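Local coordinates for protein imidazolonepropionase (Unidentified, PDB 2Q09) that hydrolyses a carbon-nitrogen bond of imidazolone-5-propanoate to give N-formimidoyl-L-glutamate, the third step of histidine degradation, at residues G370-H382 and V392-E404. Sequence-based numbering, arbitrary orientation.
Sequences GMLADFLVWNCGH and VDQLVSRVVNGEE
V399 sits squarely on the phenyl ring of F375: its CB lies 3.8 Å from the ring centroid, 12° off the normal, in a CH-pi contact, with CG1 and CG2 spread over the same face. With F375 CG between the backbone N and the carbonyl carbon (chi1 58°), the ring is set alongside V399 across the pair. W9 meets this ring edge-to-face. A second CH-pi contact marks the far end of the ladder, where L395 CD2 plugs one face of the W378 indole, 3.6 Å from the centroid of its six-membered ring. The same methyl packs against L376 CB, filling the notch between leucine and tryptophan, while Q394 CB comes in the indole plane at its edge. L376 CD2 rests on the aliphatic stem of R398, at CG; that chain is extended, and its NH2 reaches the carbonyls of V135 and P166.

Strands 375-378 and 397-400 form a C-terminal antiparallel pair, joined through 375-378 to strand 63-73 of the amidohydrolase TIM barrel. L376 and R398 face T136 of strand 135-141, whereas F375 packs on L32 and V34 of strand 30-35, so the ribbon lies between the barrel and the smaller sheet, away from the iron site. A classic bulge interrupts the ladder: the backbone N atoms of V396 and S397 both donate to V377 O, V396 N at 2.7 Å.

At the other end a type I' turn from V400 to E403 sends the chain back into strand 403-404. D374 OD1 takes the backbone N-H of N401 (N to OD1 2.7 Å, 169°), while OD2 forms a salt bridge with R168. A373 CB lies 3.4 Å from G402 N. Beyond the bulge, one water links N379 OD1 to Q394 NE2, whose OE1 is hydrogen-bonded to R329, and another joins N379 ND2 to D393 O.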
# COMPACT_ATOMS: atom_id res chain seq x y z
N GLY A 370 10.97 -4.39 -20.57
CA GLY A 370 9.96 -3.39 -20.86
C GLY A 370 9.36 -2.71 -19.64
O GLY A 370 8.82 -1.61 -19.74
N MSE A 371 9.44 -3.36 -18.48
CA MSE A 371 8.90 -2.76 -17.26
C MSE A 371 9.95 -1.90 -16.56
O MSE A 371 11.14 -2.02 -16.85
CB MSE A 371 8.38 -3.85 -16.32
CG MSE A 371 7.16 -4.56 -16.89
SE MSE A 371 6.33 -5.76 -15.61
CE MSE A 371 5.12 -4.53 -14.79
N LEU A 372 9.52 -1.05 -15.63
CA LEU A 372 10.44 -0.17 -14.92
C LEU A 372 11.50 -0.94 -14.16
O LEU A 372 11.23 -2.03 -13.63
CB LEU A 372 9.66 0.76 -13.98
CG LEU A 372 8.74 1.75 -14.70
CD1 LEU A 372 7.78 2.39 -13.71
CD2 LEU A 372 9.58 2.81 -15.42
N ALA A 373 12.70 -0.38 -14.10
CA ALA A 373 13.82 -1.03 -13.43
C ALA A 373 13.84 -0.79 -11.92
O ALA A 373 14.72 -0.10 -11.40
CB ALA A 373 15.14 -0.57 -14.05
N ASP A 374 12.85 -1.36 -11.24
CA ASP A 374 12.74 -1.26 -9.78
C ASP A 374 13.00 -2.66 -9.27
O ASP A 374 12.10 -3.51 -9.29
CB ASP A 374 11.33 -0.80 -9.38
CG ASP A 374 11.10 0.68 -9.63
OD1 ASP A 374 11.94 1.31 -10.32
OD2 ASP A 374 10.08 1.21 -9.14
N PHE A 375 14.22 -2.93 -8.84
CA PHE A 375 14.55 -4.26 -8.35
C PHE A 375 15.51 -4.23 -7.18
O PHE A 375 16.11 -3.19 -6.87
CB PHE A 375 15.11 -5.12 -9.50
CG PHE A 375 16.33 -4.55 -10.16
CD1 PHE A 375 17.60 -4.78 -9.65
CD2 PHE A 375 16.20 -3.79 -11.32
CE1 PHE A 375 18.73 -4.27 -10.29
CE2 PHE A 375 17.32 -3.27 -11.97
CZ PHE A 375 18.59 -3.51 -11.45
N LEU A 376 15.65 -5.38 -6.53
CA LEU A 376 16.49 -5.48 -5.35
C LEU A 376 17.45 -6.66 -5.39
O LEU A 376 17.07 -7.75 -5.83
CB LEU A 376 15.61 -5.64 -4.11
CG LEU A 376 14.37 -4.75 -4.00
CD1 LEU A 376 13.47 -5.25 -2.88
CD2 LEU A 376 14.82 -3.30 -3.75
N VAL A 377 18.67 -6.46 -4.92
CA VAL A 377 19.65 -7.53 -4.85
C VAL A 377 19.81 -7.82 -3.36
O VAL A 377 20.22 -6.94 -2.59
CB VAL A 377 21.01 -7.10 -5.42
CG1 VAL A 377 22.03 -8.23 -5.22
CG2 VAL A 377 20.88 -6.79 -6.90
N TRP A 378 19.49 -9.04 -2.96
CA TRP A 378 19.56 -9.43 -1.55
C TRP A 378 20.77 -10.26 -1.20
O TRP A 378 21.44 -10.81 -2.07
CB TRP A 378 18.33 -10.23 -1.17
CG TRP A 378 17.03 -9.56 -1.44
CD1 TRP A 378 16.31 -9.59 -2.61
CD2 TRP A 378 16.26 -8.79 -0.51
NE1 TRP A 378 15.13 -8.90 -2.46
CE2 TRP A 378 15.08 -8.40 -1.18
CE3 TRP A 378 16.45 -8.40 0.82
CZ2 TRP A 378 14.08 -7.64 -0.55
CZ3 TRP A 378 15.46 -7.65 1.45
CH2 TRP A 378 14.29 -7.27 0.76
N ASN A 379 21.06 -10.36 0.10
CA ASN A 379 22.17 -11.18 0.53
C ASN A 379 21.64 -12.51 1.07
O ASN A 379 22.41 -13.35 1.52
CB ASN A 379 23.02 -10.45 1.59
CG ASN A 379 22.25 -10.16 2.86
OD1 ASN A 379 21.07 -10.47 2.99
ND2 ASN A 379 22.94 -9.56 3.82
N CYS A 380 20.32 -12.70 1.01
CA CYS A 380 19.75 -13.96 1.47
C CYS A 380 19.58 -14.89 0.27
O CYS A 380 19.43 -14.44 -0.87
CB CYS A 380 18.43 -13.75 2.22
SG CYS A 380 17.19 -12.75 1.40
N GLY A 381 19.59 -16.19 0.53
CA GLY A 381 19.51 -17.16 -0.55
C GLY A 381 18.22 -17.44 -1.29
O GLY A 381 18.24 -17.64 -2.50
N HIS A 382 17.10 -17.42 -0.58
CA HIS A 382 15.83 -17.75 -1.22
C HIS A 382 14.76 -16.70 -0.88
O HIS A 382 14.73 -16.16 0.23
CB HIS A 382 15.42 -19.14 -0.74
CG HIS A 382 14.28 -19.74 -1.50
ND1 HIS A 382 12.96 -19.42 -1.25
CD2 HIS A 382 14.26 -20.66 -2.49
CE1 HIS A 382 12.18 -20.11 -2.05
NE2 HIS A 382 12.94 -20.88 -2.82
N VAL A 392 15.85 -7.41 9.81
CA VAL A 392 17.27 -7.33 9.46
C VAL A 392 17.51 -6.71 8.08
O VAL A 392 16.86 -7.09 7.10
CB VAL A 392 17.92 -8.74 9.47
CG1 VAL A 392 19.38 -8.66 9.10
CG2 VAL A 392 17.75 -9.37 10.84
N ASP A 393 18.44 -5.76 8.00
CA ASP A 393 18.77 -5.13 6.73
C ASP A 393 19.49 -6.19 5.89
O ASP A 393 20.52 -6.71 6.30
CB ASP A 393 19.68 -3.92 6.93
CG ASP A 393 18.97 -2.73 7.54
OD1 ASP A 393 17.73 -2.78 7.71
OD2 ASP A 393 19.65 -1.73 7.85
N GLN A 394 18.95 -6.49 4.71
CA GLN A 394 19.53 -7.52 3.86
C GLN A 394 19.74 -7.08 2.41
O GLN A 394 20.07 -7.91 1.55
CB GLN A 394 18.64 -8.76 3.89
CG GLN A 394 18.48 -9.37 5.27
CD GLN A 394 17.35 -10.38 5.32
OE1 GLN A 394 16.17 -10.02 5.32
NE2 GLN A 394 17.71 -11.66 5.36
N LEU A 395 19.55 -5.80 2.14
CA LEU A 395 19.73 -5.30 0.78
C LEU A 395 21.20 -5.06 0.44
O LEU A 395 21.94 -4.47 1.22
CB LEU A 395 18.97 -3.99 0.58
CG LEU A 395 17.44 -4.09 0.58
CD1 LEU A 395 16.85 -2.69 0.49
CD2 LEU A 395 16.98 -4.95 -0.57
N VAL A 396 21.61 -5.54 -0.73
CA VAL A 396 22.97 -5.35 -1.19
C VAL A 396 22.89 -4.23 -2.23
O VAL A 396 23.84 -3.45 -2.41
CB VAL A 396 23.52 -6.63 -1.87
CG1 VAL A 396 24.73 -6.30 -2.72
CG2 VAL A 396 23.89 -7.66 -0.80
N SER A 397 21.74 -4.14 -2.88
CA SER A 397 21.51 -3.12 -3.90
C SER A 397 20.02 -2.85 -4.01
O SER A 397 19.21 -3.79 -4.01
CB SER A 397 22.08 -3.60 -5.24
OG SER A 397 21.88 -2.63 -6.26
N ARG A 398 19.65 -1.58 -4.09
CA ARG A 398 18.25 -1.19 -4.21
C ARG A 398 18.15 -0.24 -5.39
O ARG A 398 18.56 0.91 -5.31
CB ARG A 398 17.76 -0.50 -2.93
CG ARG A 398 16.32 0.01 -2.99
CD ARG A 398 15.88 0.58 -1.63
NE ARG A 398 14.55 1.16 -1.70
CZ ARG A 398 14.27 2.36 -2.22
NH1 ARG A 398 15.25 3.12 -2.71
NH2 ARG A 398 13.02 2.78 -2.26
N VAL A 399 17.61 -0.75 -6.50
CA VAL A 399 17.50 0.02 -7.72
C VAL A 399 16.09 0.51 -8.01
O VAL A 399 15.13 -0.26 -8.01
CB VAL A 399 17.99 -0.82 -8.92
CG1 VAL A 399 17.80 -0.04 -10.22
CG2 VAL A 399 19.45 -1.16 -8.73
N VAL A 400 15.98 1.82 -8.26
CA VAL A 400 14.70 2.44 -8.58
C VAL A 400 14.89 3.24 -9.86
O VAL A 400 15.78 4.09 -9.95
CB VAL A 400 14.24 3.36 -7.43
CG1 VAL A 400 12.96 4.07 -7.81
CG2 VAL A 400 14.03 2.53 -6.16
N ASN A 401 14.06 2.96 -10.86
CA ASN A 401 14.12 3.61 -12.16
C ASN A 401 15.51 3.45 -12.78
O ASN A 401 16.01 4.35 -13.45
CB ASN A 401 13.78 5.10 -12.04
CG ASN A 401 13.27 5.68 -13.35
OD1 ASN A 401 13.90 6.55 -13.95
ND2 ASN A 401 12.14 5.17 -13.81
N GLY A 402 16.11 2.29 -12.53
CA GLY A 402 17.42 2.01 -13.09
C GLY A 402 18.62 2.60 -12.36
O GLY A 402 19.75 2.43 -12.80
N GLU A 403 18.40 3.29 -11.25
CA GLU A 403 19.52 3.88 -10.52
C GLU A 403 19.70 3.35 -9.11
O GLU A 403 18.72 3.16 -8.38
CB GLU A 403 19.39 5.40 -10.48
CG GLU A 403 19.38 6.05 -11.84
CD GLU A 403 20.10 7.38 -11.85
OE1 GLU A 403 21.32 7.39 -11.59
OE2 GLU A 403 19.44 8.40 -12.12
N GLU A 404 20.95 3.11 -8.73
CA GLU A 404 21.28 2.61 -7.40
C GLU A 404 20.86 3.65 -6.37
O GLU A 404 21.05 4.85 -6.58
CB GLU A 404 22.78 2.34 -7.30
CG GLU A 404 23.24 1.94 -5.91
CD GLU A 404 22.63 0.63 -5.45
OE1 GLU A 404 23.02 -0.43 -5.97
OE2 GLU A 404 21.75 0.66 -4.57
O HOH W 1 20.65 -12.53 5.24
O HOH W 2 22.38 -8.81 6.45